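Local coordinates for S-M checkpoint control protein rad4 (Schizosaccharomyces pombe, PDB 4BU0) that acts in DNA replication and the S-M checkpoint, its paired N-terminal BRCT domains binding phosphorylated Crb2 to establish the DNA damage checkpoint, at residues Phe10-Thr15 with Ala34-Asp39. Sequence-based numbering, arbitrary orientation.
Sequences FVICCT and AAYRSD
Ile12 and Tyr36 sit side by side on neighbouring parallel strands of the first BRCT domain, where strand 11-15, helix 19-31 and strand 35-36 form a beta-alpha-beta crossover and 35-36 is the outermost strand of the sheet. Three nearly straight backbone bonds join the strands: Ala35 N to Phe10 O, Ile12 N to Ala35 O and Arg37 N to Ile12 O, the last at 2.8 Å. The tight part lies on the Ile12 face, which packs against helix 19-31, with Trp74 and Ile75 of helix 74-83 also on Ile12. Ile12, branched and apolar, suits this buried place: its CD1 meets Ala34 CB, a methyl small enough to admit it, at 3.8 Å, while CG2 approaches Tyr36 CD1, the two side chains crossing at about a right angle. With CG anti to the backbone N (chi1 178°), Tyr36 reaches along the strand until its ring edge meets the small, polarisable thiol of Cys14, SG lying 3.9 Å from CE1 and in the ring plane. The other face is more open to solvent along the edge strand, where Ala35 and Arg37 are partly exposed. Beta-branched Val11, suited to a buried strand, still brings CG1 within 3.6 Å of Arg37 CG, whose chain bends at chi2 (-72°) and turns NH1 back to Tyr36 O. Farther on the strands part, and Asp39 and Thr15 each hydrogen-bond the bound phosphopeptide. A leucine in place of Tyr36 has neither ring nor hydroxyl, and would probably leave Cys14 SG without its aromatic neighbour and a bridging water less firmly held. That water accepts from Cys14 N at 2.8 Å, donates to Arg37 O and is hydrogen-bonded to Tyr36 OH at 2.9 Å.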
ATOM      1  N   PHE A  10      20.120  -9.617   3.556  1.00 10.55           N
ATOM      2  CA  PHE A  10      18.885  -8.827   3.538  1.00  9.82           C
ATOM      3  C   PHE A  10      19.000  -7.679   4.513  1.00 10.63           C
ATOM      4  O   PHE A  10      19.618  -7.830   5.573  1.00 10.59           O
ATOM      5  CB  PHE A  10      17.671  -9.689   3.935  1.00 10.24           C
ATOM      6  CG  PHE A  10      17.141 -10.629   2.897  1.00 10.58           C
ATOM      7  CD1 PHE A  10      17.927 -11.673   2.411  1.00 12.19           C
ATOM      8  CD2 PHE A  10      15.818 -10.544   2.478  1.00 12.91           C
ATOM      9  CE1 PHE A  10      17.418 -12.561   1.458  1.00 12.44           C
ATOM     10  CE2 PHE A  10      15.299 -11.450   1.539  1.00 15.00           C
ATOM     11  CZ  PHE A  10      16.105 -12.439   1.025  1.00 12.98           C
ATOM     12  N   VAL A  11      18.378  -6.526   4.186  1.00  8.24           N
ATOM     13  CA  VAL A  11      18.397  -5.338   5.039  1.00  8.50           C
ATOM     14  C   VAL A  11      16.947  -4.907   5.117  1.00 10.61           C
ATOM     15  O   VAL A  11      16.385  -4.441   4.122  1.00  9.99           O
ATOM     16  CB  VAL A  11      19.354  -4.233   4.539  1.00 11.88           C
ATOM     17  CG1 VAL A  11      19.349  -3.052   5.504  1.00 12.08           C
ATOM     18  CG2 VAL A  11      20.777  -4.781   4.370  1.00 11.74           C
ATOM     19  N   ILE A  12      16.342  -5.133   6.283  1.00  8.16           N
ATOM     20  CA  ILE A  12      14.908  -4.895   6.446  0.72  7.33           C
ATOM     21  C   ILE A  12      14.618  -3.627   7.219  1.00 10.32           C
ATOM     22  O   ILE A  12      15.306  -3.286   8.164  1.00 11.12           O
ATOM     23  CB  ILE A  12      14.330  -6.153   7.135  0.72 10.17           C
ATOM     24  CG1 ILE A  12      14.400  -7.355   6.143  0.72 10.41           C
ATOM     25  CG2 ILE A  12      12.899  -5.928   7.707  0.72 11.90           C
ATOM     26  CD1 ILE A  12      14.293  -8.709   6.773  0.72 16.18           C
ATOM     27  N   CYS A  13      13.549  -2.918   6.792  1.00  9.51           N
ATOM     28  CA  CYS A  13      13.091  -1.678   7.408  1.00  9.75           C
ATOM     29  C   CYS A  13      11.571  -1.770   7.497  1.00 11.69           C
ATOM     30  O   CYS A  13      10.987  -2.433   6.634  1.00 10.71           O
ATOM     31  CB  CYS A  13      13.537  -0.510   6.533  1.00 11.17           C
ATOM     32  SG  CYS A  13      13.170   1.132   7.196  1.00 14.43           S
ATOM     33  N   CYS A  14      10.941  -1.144   8.518  1.00  9.67           N
ATOM     34  CA  CYS A  14       9.477  -1.117   8.653  1.00  9.73           C
ATOM     35  C   CYS A  14       8.959   0.284   8.460  1.00 11.99           C
ATOM     36  O   CYS A  14       9.644   1.270   8.803  1.00 11.80           O
ATOM     37  CB  CYS A  14       9.021  -1.636  10.018  1.00 10.40           C
ATOM     38  SG  CYS A  14       9.369  -3.382  10.311  1.00 14.45           S
ATOM     39  N   THR A  15       7.691   0.387   8.004  1.00  8.60           N
ATOM     40  CA  THR A  15       6.995   1.671   7.972  1.00  8.92           C
ATOM     41  C   THR A  15       5.565   1.425   8.422  1.00 12.87           C
ATOM     42  O   THR A  15       4.910   0.490   7.934  1.00 11.24           O
ATOM     43  CB  THR A  15       7.104   2.418   6.636  1.00 13.97           C
ATOM     44  OG1 THR A  15       6.526   3.716   6.808  1.00 13.40           O
ATOM     45  CG2 THR A  15       6.435   1.714   5.454  1.00 12.25           C
ATOM     46  N   ALA A  34      19.306 -11.395   8.951  1.00  8.73           N
ATOM     47  CA  ALA A  34      19.169 -10.108   8.261  1.00  8.38           C
ATOM     48  C   ALA A  34      19.706  -8.976   9.108  1.00 10.54           C
ATOM     49  O   ALA A  34      19.855  -9.086  10.339  1.00 11.24           O
ATOM     50  CB  ALA A  34      17.695  -9.827   7.968  1.00  9.22           C
ATOM     51  N   ALA A  35      19.945  -7.842   8.458  1.00  8.50           N
ATOM     52  CA  ALA A  35      20.189  -6.608   9.169  1.00  8.66           C
ATOM     53  C   ALA A  35      18.813  -5.952   9.332  1.00 10.11           C
ATOM     54  O   ALA A  35      17.937  -6.121   8.472  1.00 10.28           O
ATOM     55  CB  ALA A  35      21.131  -5.694   8.364  1.00  9.53           C
ATOM     56  N   TYR A  36      18.606  -5.230  10.403  1.00  8.75           N
ATOM     57  CA  TYR A  36      17.362  -4.520  10.654  1.00  9.33           C
ATOM     58  C   TYR A  36      17.696  -3.068  10.843  1.00 12.93           C
ATOM     59  O   TYR A  36      18.522  -2.725  11.715  1.00 11.20           O
ATOM     60  CB  TYR A  36      16.629  -5.072  11.888  1.00 10.83           C
ATOM     61  CG  TYR A  36      15.364  -4.296  12.162  1.00 14.52           C
ATOM     62  CD1 TYR A  36      14.212  -4.523  11.415  1.00 16.91           C
ATOM     63  CD2 TYR A  36      15.342  -3.267  13.102  1.00 15.54           C
ATOM     64  CE1 TYR A  36      13.059  -3.770  11.618  1.00 18.74           C
ATOM     65  CE2 TYR A  36      14.197  -2.500  13.307  1.00 16.78           C
ATOM     66  CZ  TYR A  36      13.062  -2.748  12.549  1.00 21.64           C
ATOM     67  OH  TYR A  36      11.908  -2.035  12.761  1.00 25.46           O
ATOM     68  N   ARG A  37      17.056  -2.195  10.039  1.00 10.59           N
ATOM     69  CA  ARG A  37      17.324  -0.763  10.100  1.00 10.94           C
ATOM     70  C   ARG A  37      16.070   0.017  10.466  1.00 15.73           C
ATOM     71  O   ARG A  37      15.011  -0.177   9.841  1.00 14.16           O
ATOM     72  CB  ARG A  37      17.884  -0.267   8.759  1.00 11.29           C
ATOM     73  CG  ARG A  37      19.218  -0.859   8.354  1.00 12.56           C
ATOM     74  CD  ARG A  37      20.379  -0.314   9.201  1.00 14.59           C
ATOM     75  NE  ARG A  37      21.598  -1.090   8.991  1.00 13.34           N
ATOM     76  CZ  ARG A  37      21.958  -2.140   9.729  1.00 13.22           C
ATOM     77  NH1 ARG A  37      21.199  -2.538  10.758  1.00 12.82           N
ATOM     78  NH2 ARG A  37      23.059  -2.807   9.442  1.00 13.52           N
ATOM     79  N   SER A  38      16.183   0.896  11.493  1.00 13.16           N
ATOM     80  CA  SER A  38      15.064   1.729  11.938  0.69 13.39           C
ATOM     81  C   SER A  38      14.882   2.883  10.944  1.00 17.47           C
ATOM     82  O   SER A  38      13.743   3.259  10.651  1.00 17.62           O
ATOM     83  CB  SER A  38      15.317   2.235  13.352  0.69 17.79           C
ATOM     84  OG  SER A  38      16.640   2.733  13.426  0.69 21.14           O
ATOM     85  N   ASP A  39      15.986   3.437  10.425  1.00 14.85           N
ATOM     86  CA  ASP A  39      15.960   4.450   9.366  1.00 15.15           C
ATOM     87  C   ASP A  39      15.917   3.724   8.035  1.00 17.32           C
ATOM     88  O   ASP A  39      16.430   2.600   7.906  1.00 15.82           O
ATOM     89  CB  ASP A  39      17.218   5.358   9.400  1.00 17.25           C
ATOM     90  CG  ASP A  39      17.350   6.260  10.613  1.00 25.12           C
ATOM     91  OD1 ASP A  39      16.308   6.689  11.158  1.00 24.60           O
ATOM     92  OD2 ASP A  39      18.501   6.583  10.987  1.00 29.53           O
TER
HETATM   93  O   HOH W   1      12.233  -0.025  10.766  1.00 18.92           O